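Local structure of LysR family transcriptional regulator (Vibrio vulnificus, 5B7H) at residues Q40-L45 against A212-E217; L18-I23 against F29-L34; N142-T147 against V153-N158. The protein probably acts as a DNA-binding transcription factor of the LysR family, an OxyR-type regulator, of which this chain is the regulatory domain. The protein carries 1 engineered substitution. One frame throughout, in Å; residues are numbered along the deposited sequence.

Contact 1 of 3, residues Q40-L45 against A212-E217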
ATOM      1  N   GLN A  40      21.695  -5.988  -9.399  1.00 14.35           N
ATOM      2  CA  GLN A  40      22.673  -6.829 -10.067  1.00 18.64           C
ATOM      3  C   GLN A  40      23.194  -6.184 -11.346  1.00 23.17           C
ATOM      4  O   GLN A  40      24.416  -6.117 -11.573  1.00 23.53           O
ATOM      5  CB  GLN A  40      22.010  -8.155 -10.383  1.00 17.55           C
ATOM      6  CG  GLN A  40      23.022  -9.085 -11.071  1.00 25.63           C
ATOM      7  CD  GLN A  40      22.438 -10.406 -11.411  1.00 36.77           C
ATOM      8  OE1 GLN A  40      21.451 -10.488 -12.140  1.00 35.28           O
ATOM      9  NE2 GLN A  40      23.050 -11.465 -10.903  1.00 43.02           N
ATOM     10  N   ARG A  41      22.291  -5.660 -12.183  1.00 16.25           N
ATOM     11  CA  ARG A  41      22.684  -5.230 -13.513  1.00 18.87           C
ATOM     12  C   ARG A  41      23.286  -3.831 -13.525  1.00 17.13           C
ATOM     13  O   ARG A  41      24.146  -3.535 -14.380  1.00 18.31           O
ATOM     14  CB  ARG A  41      21.484  -5.332 -14.450  1.00 29.33           C
ATOM     15  CG  ARG A  41      21.062  -6.784 -14.670  1.00 41.21           C
ATOM     16  CD  ARG A  41      19.830  -6.880 -15.568  1.00 39.95           C
ATOM     17  NE  ARG A  41      19.961  -6.058 -16.768  1.00 44.96           N
ATOM     18  CZ  ARG A  41      19.013  -5.934 -17.694  1.00 41.48           C
ATOM     19  NH1 ARG A  41      19.226  -5.168 -18.768  1.00 42.19           N
ATOM     20  NH2 ARG A  41      17.854  -6.563 -17.537  1.00 33.20           N
ATOM     21  N   PHE A  42      22.859  -2.962 -12.619  1.00 17.95           N
ATOM     22  CA  PHE A  42      23.327  -1.581 -12.562  1.00 14.42           C
ATOM     23  C   PHE A  42      23.590  -1.247 -11.104  1.00 15.10           C
ATOM     24  O   PHE A  42      22.873  -0.456 -10.485  1.00 15.08           O
ATOM     25  CB  PHE A  42      22.296  -0.627 -13.175  1.00 15.93           C
ATOM     26  CG  PHE A  42      21.926  -0.986 -14.584  1.00 19.27           C
ATOM     27  CD1 PHE A  42      22.849  -0.830 -15.606  1.00 27.82           C
ATOM     28  CD2 PHE A  42      20.686  -1.506 -14.892  1.00 35.91           C
ATOM     29  CE1 PHE A  42      22.534  -1.181 -16.919  1.00 32.46           C
ATOM     30  CE2 PHE A  42      20.357  -1.849 -16.213  1.00 34.64           C
ATOM     31  CZ  PHE A  42      21.285  -1.693 -17.217  1.00 35.56           C
ATOM     32  N   PRO A  43      24.639  -1.819 -10.527  1.00 15.92           N
ATOM     33  CA  PRO A  43      24.802  -1.769  -9.074  1.00 17.53           C
ATOM     34  C   PRO A  43      25.162  -0.403  -8.537  1.00 16.06           C
ATOM     35  O   PRO A  43      25.102  -0.223  -7.309  1.00 19.93           O
ATOM     36  CB  PRO A  43      25.919  -2.792  -8.811  1.00 17.88           C
ATOM     37  CG  PRO A  43      26.620  -2.928 -10.120  1.00 22.39           C
ATOM     38  CD  PRO A  43      25.612  -2.687 -11.196  1.00 16.02           C
ATOM     39  N   GLN A  44      25.545   0.553  -9.394  1.00 15.95           N
ATOM     40  CA  GLN A  44      25.841   1.921  -8.977  1.00 17.89           C
ATOM     41  C   GLN A  44      24.670   2.871  -9.170  1.00 22.10           C
ATOM     42  O   GLN A  44      24.839   4.085  -9.010  1.00 24.32           O
ATOM     43  CB  GLN A  44      27.077   2.477  -9.683  1.00 25.01           C
ATOM     44  CG  GLN A  44      28.369   2.108  -8.976  1.00 37.48           C
ATOM     45  CD  GLN A  44      28.682   0.672  -9.183  1.00 46.60           C
ATOM     46  OE1 GLN A  44      28.820   0.229 -10.325  1.00 54.82           O
ATOM     47  NE2 GLN A  44      28.763  -0.093  -8.094  1.00 47.96           N
ATOM     48  N   LEU A  45      23.499   2.359  -9.503  1.00 15.01           N
ATOM     49  CA  LEU A  45      22.306   3.181  -9.627  1.00 16.04           C
ATOM     50  C   LEU A  45      21.534   3.171  -8.317  1.00 16.31           C
ATOM     51  O   LEU A  45      21.129   2.101  -7.838  1.00 16.44           O
ATOM     52  CB  LEU A  45      21.404   2.668 -10.744  1.00 15.74           C
ATOM     53  CG  LEU A  45      20.204   3.553 -11.085  1.00 19.60           C
ATOM     54  CD1 LEU A  45      20.629   4.974 -11.492  1.00 20.81           C
ATOM     55  CD2 LEU A  45      19.447   2.890 -12.197  1.00 20.80           C
ATOM     56  N   ALA A 212      13.765   1.715 -19.316  1.00 11.22           N
ATOM     57  CA  ALA A 212      12.559   1.223 -19.973  1.00 13.38           C
ATOM     58  C   ALA A 212      12.756  -0.215 -20.457  1.00 11.75           C
ATOM     59  O   ALA A 212      11.842  -1.042 -20.302  1.00 13.08           O
ATOM     60  CB  ALA A 212      12.213   2.134 -21.173  1.00 12.15           C
ATOM     61  N   GLU A 213      13.956  -0.535 -20.978  1.00 13.23           N
ATOM     62  CA  GLU A 213      14.240  -1.911 -21.402  1.00 15.48           C
ATOM     63  C   GLU A 213      14.151  -2.877 -20.232  1.00 14.88           C
ATOM     64  O   GLU A 213      13.567  -3.975 -20.351  1.00 15.30           O
ATOM     65  CB  GLU A 213      15.636  -1.991 -22.011  1.00 23.30           C
ATOM     66  CG  GLU A 213      15.827  -1.070 -23.211  1.00 35.26           C
ATOM     67  CD  GLU A 213      14.970  -1.463 -24.396  1.00 52.62           C
ATOM     68  OE1 GLU A 213      14.395  -2.579 -24.385  1.00 57.88           O
ATOM     69  OE2 GLU A 213      14.872  -0.647 -25.342  1.00 54.67           O
ATOM     70  N   VAL A 214      14.718  -2.481 -19.086  1.00 12.67           N
ATOM     71  CA  VAL A 214      14.672  -3.332 -17.892  1.00 11.75           C
ATOM     72  C   VAL A 214      13.236  -3.580 -17.440  1.00 12.23           C
ATOM     73  O   VAL A 214      12.815  -4.720 -17.189  1.00 14.20           O
ATOM     74  CB  VAL A 214      15.494  -2.686 -16.757  1.00 14.73           C
ATOM     75  CG1 VAL A 214      15.301  -3.499 -15.482  1.00 14.25           C
ATOM     76  CG2 VAL A 214      16.980  -2.654 -17.114  1.00 16.71           C
ATOM     77  N   VAL A 215      12.428  -2.520 -17.385  1.00  9.53           N
ATOM     78  CA  VAL A 215      11.057  -2.659 -16.933  1.00  9.04           C
ATOM     79  C   VAL A 215      10.264  -3.507 -17.907  1.00 10.38           C
ATOM     80  O   VAL A 215       9.466  -4.349 -17.494  1.00 11.25           O
ATOM     81  CB  VAL A 215      10.425  -1.267 -16.748  1.00 11.79           C
ATOM     82  CG1 VAL A 215       8.931  -1.389 -16.419  1.00 13.08           C
ATOM     83  CG2 VAL A 215      11.162  -0.523 -15.659  1.00 11.67           C
ATOM     84  N   SER A 216      10.493  -3.314 -19.217  0.54 11.47           N
ATOM     85  CA  SER A 216       9.781  -4.119 -20.205  0.54 12.69           C
ATOM     86  C   SER A 216      10.003  -5.614 -19.976  0.54 16.59           C
ATOM     87  O   SER A 216       9.086  -6.417 -20.189  0.54 16.43           O
ATOM     88  CB  SER A 216      10.218  -3.683 -21.608  0.54 12.74           C
ATOM     89  OG  SER A 216      11.416  -4.323 -22.016  0.54 13.86           O
ATOM     90  N   GLU A 217      11.190  -5.992 -19.486  1.00 11.84           N
ATOM     91  CA  GLU A 217      11.466  -7.411 -19.236  1.00 15.68           C
ATOM     92  C   GLU A 217      10.751  -7.952 -17.993  1.00 17.16           C
ATOM     93  O   GLU A 217      10.614  -9.176 -17.853  1.00 18.96           O
ATOM     94  CB  GLU A 217      12.986  -7.635 -19.156  1.00 17.73           C
ATOM     95  CG  GLU A 217      13.716  -7.381 -20.478  1.00 30.74           C
ATOM     96  CD  GLU A 217      15.194  -6.963 -20.290  1.00 54.49           C
ATOM     97  OE1 GLU A 217      15.741  -7.126 -19.171  1.00 59.87           O
ATOM     98  OE2 GLU A 217      15.811  -6.456 -21.264  1.00 60.50           O
TER
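Two carboxylates, Glu217 across the contact and Glu37 one helical turn back, hold NH2 of Arg41, each in a salt bridge. The bond across is short: Arg41 NH2 lies 2.7 Å from Glu217 OE1, with an N-H...O angle of 152°. OE1 receives it on its syn lone pair, and the guanidinium and carboxylate planes are only 14° apart, so the two flat groups meet nearly in one plane. The Arg41 chain runs straight as far as a bend at chi3 (48°), which turns the guanidinium so that one face receives Val214 CG2, 3.8 Å from Arg41 NH1. The same methyl, CG2 of Val214, also meets the Phe42 ring, but at its edge and in its plane, 3.6 Å from Phe42 CE2. One branch of a valine thus serves a charged face and an aromatic rim. Phe42 is the first residue to leave helical geometry and opens a type I turn, closed by Leu45 N bonding to Phe42 O. The charged pair borders the apolar one, packing the C-terminal end of helix 27-41 and the turn after it against helix 205-217, within the periplasmic-binding-protein-like fold of LysR regulatory domains.

Contact 2 of 3, residues L18-I23 against F29-L34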
ATOM      1  N   LEU A  18      18.789   8.442  -9.194  1.00 14.10           N
ATOM      2  CA  LEU A  18      17.606   8.744  -9.980  1.00 14.26           C
ATOM      3  C   LEU A  18      16.430   8.850  -9.019  1.00 12.89           C
ATOM      4  O   LEU A  18      16.296   7.981  -8.153  1.00 13.75           O
ATOM      5  CB  LEU A  18      17.389   7.598 -10.964  1.00 21.65           C
ATOM      6  CG  LEU A  18      16.565   7.787 -12.202  1.00 27.12           C
ATOM      7  CD1 LEU A  18      17.237   8.879 -13.020  1.00 21.13           C
ATOM      8  CD2 LEU A  18      16.557   6.460 -12.949  1.00 31.38           C
ATOM      9  N   LYS A  19      15.611   9.906  -9.156  1.00 10.42           N
ATOM     10  CA  LYS A  19      14.354  10.058  -8.433  1.00  8.50           C
ATOM     11  C   LYS A  19      13.208   9.565  -9.306  1.00  9.01           C
ATOM     12  O   LYS A  19      12.892  10.167 -10.331  1.00 10.01           O
ATOM     13  CB  LYS A  19      14.118  11.499  -7.939  1.00 11.89           C
ATOM     14  CG  LYS A  19      15.223  11.951  -6.960  1.00 13.25           C
ATOM     15  CD  LYS A  19      15.170  13.431  -6.689  1.00 20.87           C
ATOM     16  CE  LYS A  19      15.730  13.788  -5.332  1.00 24.48           C
ATOM     17  NZ  LYS A  19      15.606  15.258  -5.131  1.00 22.57           N
ATOM     18  N   LEU A  20      12.545   8.520  -8.864  1.00  7.54           N
ATOM     19  CA  LEU A  20      11.522   7.863  -9.678  1.00  7.37           C
ATOM     20  C   LEU A  20      10.205   7.872  -8.917  1.00  6.82           C
ATOM     21  O   LEU A  20      10.164   7.481  -7.751  1.00  7.87           O
ATOM     22  CB  LEU A  20      11.947   6.405 -10.015  1.00  7.79           C
ATOM     23  CG  LEU A  20      10.967   5.626 -10.891  1.00  9.05           C
ATOM     24  CD1 LEU A  20      11.806   4.616 -11.762  1.00 12.88           C
ATOM     25  CD2 LEU A  20       9.939   4.877 -10.062  1.00  8.11           C
ATOM     26  N   GLY A  21       9.132   8.284  -9.585  1.00  8.37           N
ATOM     27  CA  GLY A  21       7.802   8.299  -9.010  1.00  7.00           C
ATOM     28  C   GLY A  21       6.980   7.166  -9.603  1.00  7.21           C
ATOM     29  O   GLY A  21       7.136   6.813 -10.769  1.00  8.10           O
ATOM     30  N   CYS A  22       6.057   6.649  -8.814  1.00  6.76           N
ATOM     31  CA  CYS A  22       5.223   5.559  -9.284  1.00  6.57           C
ATOM     32  C   CYS A  22       3.889   5.562  -8.548  1.00  7.39           C
ATOM     33  O   CYS A  22       3.822   5.975  -7.388  1.00  7.24           O
ATOM     34  CB  CYS A  22       5.980   4.251  -9.020  1.00  8.17           C
ATOM     35  SG  CYS A  22       5.223   2.752  -9.760  1.00  9.13           S
ATOM     36  N   ILE A  23       2.826   5.144  -9.235  1.00  7.20           N
ATOM     37  CA  ILE A  23       1.464   5.158  -8.673  1.00  8.50           C
ATOM     38  C   ILE A  23       1.199   4.021  -7.694  1.00  8.09           C
ATOM     39  O   ILE A  23       1.845   2.954  -7.745  1.00  7.43           O
ATOM     40  CB  ILE A  23       0.389   5.159  -9.779  1.00  8.13           C
ATOM     41  CG1 ILE A  23       0.527   3.932 -10.655  1.00  8.62           C
ATOM     42  CG2 ILE A  23       0.523   6.475 -10.607  1.00 10.14           C
ATOM     43  CD1 ILE A  23      -0.667   3.811 -11.642  1.00  7.29           C
ATOM     44  N   PHE A  29       4.304  -3.578  -6.292  1.00  8.81           N
ATOM     45  CA  PHE A  29       4.464  -4.844  -7.002  1.00  8.69           C
ATOM     46  C   PHE A  29       5.697  -4.752  -7.897  1.00 10.30           C
ATOM     47  O   PHE A  29       6.752  -5.309  -7.567  1.00 13.91           O
ATOM     48  CB  PHE A  29       3.161  -5.110  -7.761  1.00  9.75           C
ATOM     49  CG  PHE A  29       1.904  -4.825  -6.913  1.00 10.45           C
ATOM     50  CD1 PHE A  29       1.673  -5.528  -5.717  1.00  9.70           C
ATOM     51  CD2 PHE A  29       1.020  -3.835  -7.290  1.00 11.49           C
ATOM     52  CE1 PHE A  29       0.548  -5.269  -4.935  1.00 10.56           C
ATOM     53  CE2 PHE A  29      -0.101  -3.561  -6.521  1.00 13.37           C
ATOM     54  CZ  PHE A  29      -0.337  -4.276  -5.329  1.00 13.99           C
ATOM     55  N   LEU A  30       5.634  -3.956  -8.958  0.64  9.84           N
ATOM     56  CA  LEU A  30       6.691  -3.939  -9.957  0.64  9.53           C
ATOM     57  C   LEU A  30       8.018  -3.442  -9.409  0.64 10.37           C
ATOM     58  O   LEU A  30       9.084  -3.894  -9.861  0.64  9.87           O
ATOM     59  CB  LEU A  30       6.237  -3.043 -11.112  0.64 11.29           C
ATOM     60  CG  LEU A  30       7.218  -2.712 -12.219  0.64 11.23           C
ATOM     61  CD1 LEU A  30       7.564  -3.973 -13.012  0.64 18.54           C
ATOM     62  CD2 LEU A  30       6.584  -1.646 -13.166  0.64 14.57           C
ATOM     63  N   LEU A  31       8.007  -2.477  -8.469  1.00  8.27           N
ATOM     64  CA  LEU A  31       9.287  -1.909  -8.039  1.00  9.02           C
ATOM     65  C   LEU A  31      10.129  -2.878  -7.237  1.00  9.37           C
ATOM     66  O   LEU A  31      11.358  -2.752  -7.255  1.00  9.90           O
ATOM     67  CB  LEU A  31       9.073  -0.609  -7.250  1.00  8.10           C
ATOM     68  CG  LEU A  31       8.435   0.513  -8.077  1.00 11.60           C
ATOM     69  CD1 LEU A  31       8.317   1.753  -7.141  1.00  8.84           C
ATOM     70  CD2 LEU A  31       9.250   0.864  -9.329  1.00 13.55           C
ATOM     71  N   CYS A  32       9.512  -3.859  -6.582  1.00  8.64           N
ATOM     72  CA  CYS A  32      10.296  -4.872  -5.893  1.00 12.22           C
ATOM     73  C   CYS A  32      11.174  -5.590  -6.906  1.00 11.32           C
ATOM     74  O   CYS A  32      12.382  -5.786  -6.689  1.00 11.84           O
ATOM     75  CB  CYS A  32       9.353  -5.899  -5.244  1.00 12.02           C
ATOM     76  SG  CYS A  32       8.350  -5.276  -3.870  1.00 15.30           S
ATOM     77  N   ASP A  33      10.564  -5.967  -8.047  1.00  9.96           N
ATOM     78  CA  ASP A  33      11.293  -6.704  -9.085  1.00 12.36           C
ATOM     79  C   ASP A  33      12.347  -5.809  -9.726  1.00 10.43           C
ATOM     80  O   ASP A  33      13.476  -6.254 -10.001  1.00 10.66           O
ATOM     81  CB  ASP A  33      10.318  -7.163 -10.190  1.00 12.75           C
ATOM     82  CG  ASP A  33       9.209  -8.096  -9.695  1.00 20.38           C
ATOM     83  OD1 ASP A  33       8.075  -7.955 -10.243  1.00 26.88           O
ATOM     84  OD2 ASP A  33       9.472  -8.954  -8.815  1.00 20.79           O
ATOM     85  N   LEU A  34      11.990  -4.538  -9.954  1.00  8.87           N
ATOM     86  CA  LEU A  34      12.931  -3.592 -10.545  1.00  8.29           C
ATOM     87  C   LEU A  34      14.174  -3.443  -9.678  1.00  9.28           C
ATOM     88  O   LEU A  34      15.298  -3.476 -10.184  1.00  9.61           O
ATOM     89  CB  LEU A  34      12.219  -2.252 -10.822  1.00  8.27           C
ATOM     90  CG  LEU A  34      13.151  -1.194 -11.427  1.00  9.80           C
ATOM     91  CD1 LEU A  34      13.739  -1.603 -12.769  1.00 14.92           C
ATOM     92  CD2 LEU A  34      12.347   0.171 -11.558  1.00 11.53           C
TER
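Leu20 and Cys22 of strand 16-22 face Leu31 and Leu34 of helix 27-41, the first strand and helix of a beta-alpha-beta unit that strand 45-51 completes. The short axes pass 10.8 Å apart and run at 149°, so the helix returns roughly antiparallel over the strand. Leu31 is the main bump. Its forked end divides between two strand residues: CD1 comes to 3.9 Å from Cys22 CB, and CD2 to 4.1 Å from Leu20 CD2. The fork therefore straddles the groove between Leu20 and Cys22, which both point to the helix; the intervening Gly21 takes no part. The side chains of Leu20 and Leu31 run antiparallel and overlap alongside, methyl against methyl. Leu20 uses its other branch for the next helical turn, with CD1 at 4.5 Å from Leu34 CD2, a looser touch. All four residues are buried, and the interface between the segments is wholly apolar. Helix 205-217 closes the neighbouring flank, where Leu211 packs on Leu20 and Val214 on Leu34. Leu31 also packs on Gln154 of the second subunit, so this part of the helix touches the dimer partner as well as the strand. At Cys22 the thiol stands anti to the backbone N, and this chi1 of -171° swings SG toward the leucine as well, beside the CB contact: Cys22 SG is 4.2 Å from Leu31 CD1.

Contact 3 of 3, residues N142-T147 against V153-N158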
ATOM      1  N   ASN A 142     -20.961   0.051  -6.617  1.00 14.55           N
ATOM      2  CA  ASN A 142     -21.327   0.396  -5.254  1.00 15.89           C
ATOM      3  C   ASN A 142     -20.969   1.853  -4.963  1.00 15.75           C
ATOM      4  O   ASN A 142     -19.891   2.323  -5.343  1.00 17.17           O
ATOM      5  CB  ASN A 142     -20.568  -0.499  -4.260  1.00 16.29           C
ATOM      6  CG  ASN A 142     -21.156  -0.386  -2.845  1.00 19.41           C
ATOM      7  OD1 ASN A 142     -20.905   0.602  -2.146  1.00 18.98           O
ATOM      8  ND2 ASN A 142     -21.998  -1.361  -2.456  1.00 19.20           N
ATOM      9  N   PRO A 143     -21.852   2.605  -4.305  1.00 17.64           N
ATOM     10  CA  PRO A 143     -21.546   4.021  -4.046  1.00 17.56           C
ATOM     11  C   PRO A 143     -20.450   4.270  -3.019  1.00 18.18           C
ATOM     12  O   PRO A 143     -19.954   5.407  -2.962  1.00 18.60           O
ATOM     13  CB  PRO A 143     -22.873   4.584  -3.543  1.00 19.25           C
ATOM     14  CG  PRO A 143     -23.648   3.370  -3.049  1.00 23.92           C
ATOM     15  CD  PRO A 143     -23.250   2.260  -3.981  1.00 19.03           C
ATOM     16  N   PHE A 144     -20.027   3.279  -2.244  1.00 15.23           N
ATOM     17  CA  PHE A 144     -18.925   3.482  -1.308  1.00 14.18           C
ATOM     18  C   PHE A 144     -17.618   3.227  -2.059  1.00 15.48           C
ATOM     19  O   PHE A 144     -17.329   2.088  -2.454  1.00 16.46           O
ATOM     20  CB  PHE A 144     -19.074   2.555  -0.111  1.00 15.73           C
ATOM     21  CG  PHE A 144     -17.986   2.735   0.907  1.00 16.71           C
ATOM     22  CD1 PHE A 144     -16.824   1.949   0.873  1.00 16.81           C
ATOM     23  CD2 PHE A 144     -18.115   3.731   1.864  1.00 18.58           C
ATOM     24  CE1 PHE A 144     -15.852   2.143   1.839  1.00 15.27           C
ATOM     25  CE2 PHE A 144     -17.136   3.922   2.807  1.00 19.34           C
ATOM     26  CZ  PHE A 144     -16.021   3.156   2.782  1.00 13.92           C
ATOM     27  N   SER A 145     -16.837   4.282  -2.253  1.00 14.19           N
ATOM     28  CA  SER A 145     -15.585   4.162  -2.975  1.00 13.61           C
ATOM     29  C   SER A 145     -14.452   3.744  -2.056  1.00 13.51           C
ATOM     30  O   SER A 145     -14.331   4.230  -0.929  1.00 15.47           O
ATOM     31  CB  SER A 145     -15.220   5.492  -3.609  1.00 16.07           C
ATOM     32  OG  SER A 145     -16.241   5.890  -4.508  1.00 19.05           O
ATOM     33  N   ALA A 146     -13.597   2.873  -2.573  1.00 12.55           N
ATOM     34  CA  ALA A 146     -12.408   2.439  -1.862  1.00 10.98           C
ATOM     35  C   ALA A 146     -11.291   3.458  -2.012  1.00 11.80           C
ATOM     36  O   ALA A 146     -11.260   4.261  -2.946  1.00 10.73           O
ATOM     37  CB  ALA A 146     -11.905   1.071  -2.380  1.00 15.03           C
ATOM     38  N   THR A 147     -10.376   3.437  -1.054  1.00 10.29           N
ATOM     39  CA  THR A 147      -9.270   4.384  -1.044  1.00  9.91           C
ATOM     40  C   THR A 147      -7.891   3.725  -1.123  1.00 11.16           C
ATOM     41  O   THR A 147      -6.890   4.439  -1.167  1.00 15.89           O
ATOM     42  CB  THR A 147      -9.411   5.285   0.188  1.00 16.17           C
ATOM     43  OG1 THR A 147      -9.810   4.433   1.277  1.00 19.48           O
ATOM     44  CG2 THR A 147     -10.558   6.237  -0.050  1.00 14.14           C
ATOM     45  N   VAL A 153      -9.581  -4.967  -1.912  1.00  7.20           N
ATOM     46  CA  VAL A 153      -9.563  -6.423  -1.963  1.00  8.99           C
ATOM     47  C   VAL A 153     -10.090  -7.017  -0.661  1.00  9.00           C
ATOM     48  O   VAL A 153     -10.798  -8.046  -0.671  1.00  8.96           O
ATOM     49  CB  VAL A 153      -8.124  -6.868  -2.253  1.00 10.81           C
ATOM     50  CG1 VAL A 153      -7.983  -8.388  -1.946  1.00 14.34           C
ATOM     51  CG2 VAL A 153      -7.794  -6.516  -3.728  1.00 12.78           C
ATOM     52  N   GLN A 154      -9.799  -6.373   0.479  1.00  7.98           N
ATOM     53  CA  GLN A 154     -10.329  -6.869   1.748  1.00  6.44           C
ATOM     54  C   GLN A 154     -11.855  -6.797   1.785  1.00  8.48           C
ATOM     55  O   GLN A 154     -12.498  -7.700   2.326  1.00  8.82           O
ATOM     56  CB  GLN A 154      -9.742  -6.097   2.928  1.00  8.65           C
ATOM     57  CG  GLN A 154      -8.246  -6.409   3.142  1.00  7.20           C
ATOM     58  CD  GLN A 154      -7.465  -5.277   3.787  1.00  8.29           C
ATOM     59  OE1 GLN A 154      -8.007  -4.178   4.030  1.00  8.95           O
ATOM     60  NE2 GLN A 154      -6.181  -5.507   3.980  1.00  8.25           N
ATOM     61  N   MET A 155     -12.460  -5.745   1.235  1.00  8.20           N
ATOM     62  CA  MET A 155     -13.929  -5.713   1.179  1.00  7.94           C
ATOM     63  C   MET A 155     -14.481  -6.835   0.304  1.00  7.33           C
ATOM     64  O   MET A 155     -15.497  -7.458   0.649  1.00  9.23           O
ATOM     65  CB  MET A 155     -14.459  -4.370   0.686  1.00  8.96           C
ATOM     66  CG  MET A 155     -14.248  -3.266   1.710  1.00  8.17           C
ATOM     67  SD  MET A 155     -15.015  -1.707   1.272  1.00 10.28           S
ATOM     68  CE  MET A 155     -13.922  -1.113  -0.020  1.00 11.71           C
ATOM     69  N   VAL A 156     -13.809  -7.134  -0.815  1.00  8.00           N
ATOM     70  CA  VAL A 156     -14.235  -8.271  -1.630  1.00 10.14           C
ATOM     71  C   VAL A 156     -14.068  -9.552  -0.831  1.00 10.11           C
ATOM     72  O   VAL A 156     -14.935 -10.439  -0.861  1.00  9.75           O
ATOM     73  CB  VAL A 156     -13.439  -8.277  -2.953  1.00 10.58           C
ATOM     74  CG1 VAL A 156     -13.714  -9.586  -3.742  1.00 10.51           C
ATOM     75  CG2 VAL A 156     -13.846  -7.063  -3.814  1.00 12.55           C
ATOM     76  N   ALA A 157     -12.934  -9.683  -0.114  1.00  8.36           N
ATOM     77  CA  ALA A 157     -12.720 -10.870   0.731  1.00  7.80           C
ATOM     78  C   ALA A 157     -13.766 -11.019   1.826  1.00  8.74           C
ATOM     79  O   ALA A 157     -14.039 -12.128   2.288  1.00 10.54           O
ATOM     80  CB  ALA A 157     -11.315 -10.895   1.315  1.00  8.33           C
ATOM     81  N   ASN A 158     -14.329  -9.900   2.299  1.00  8.00           N
ATOM     82  CA  ASN A 158     -15.425  -9.964   3.267  1.00  8.83           C
ATOM     83  C   ASN A 158     -16.754 -10.382   2.631  1.00 10.11           C
ATOM     84  O   ASN A 158     -17.771 -10.468   3.351  1.00 11.79           O
ATOM     85  CB  ASN A 158     -15.538  -8.538   3.875  1.00  8.40           C
ATOM     86  CG  ASN A 158     -16.446  -8.460   5.121  1.00 12.47           C
ATOM     87  OD1 ASN A 158     -16.430  -9.313   6.072  1.00 15.29           O
ATOM     88  ND2 ASN A 158     -17.132  -7.387   5.172  1.00 13.22           N
TER
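A Met-aromatic contact joins the loop at 142-147 to helix 149-157, near the surface where the two subunits of the dimer meet. Met155 reaches across from the helix and touches two loop residues with two different atoms. Its sulfur makes the contact with the Phe144 ring, nearest CE1 (Met155 SD to Phe144 CE1 4.0 Å) and then CD1 (SD to Phe144 CD1 4.1 Å). From the ring centroid, SD stands 5.1 Å away and 69° off the normal, an oblique placement. The two side chains cross at about a right angle. Beyond the sulfur, the terminal methyl turns to the neighbouring apolar residue, with Met155 CE 3.8 Å from Ala146 CB. A bend at the last torsion (chi3 -74°), after a nearly straight chi2, accounts for this division, since it carries CE away from the line of the chain.

Phe144 and Ala146 both direct CB to the helix, whereas the intervening Ser145 points away, so the loop here offers an apolar flank. An Asx turn shapes its start: Phe144 N donates to Asn142 OD1 at 2.8 Å, with an N-H...O angle of 165° and the donor in the carbonyl plane, on a lone pair. The other end of that amide, Asn142 ND2, donates a hydrogen bond to Glu114 O, so the group is held at both ends and its rotation fixed. The second subunit covers the same cluster: its Leu49 packs on Phe144 and its Leu47 on Met155, while Thr147 OG1 accepts a hydrogen bond from Glu51 N of that second subunit. The contact thus pairs local loop-to-helix packing with a share in the dimer interface of the LysR regulatory domain.

Overall arrangement
Contacts 1 and 2 share helix 27-41 and touch directly, through Val214 and Val215 against Leu34 and Leu30, with centres about 11 Å apart. Contact 2 is fully buried and apolar, packing helix on sheet; contact 1, centred about 19 Å from the chain's centre, is partly exposed and adds a salt bridge to its apolar touch. Contact 3 lies on the opposite side of the chain's centre, about 35 Å from contact 1 and about 26 Å from contact 2 between centres. It too is mostly buried, but a Met-aromatic pair and an alanine methyl take the place of the leucine-leucine touches. Contacts 2 and 3 both reach the second subunit.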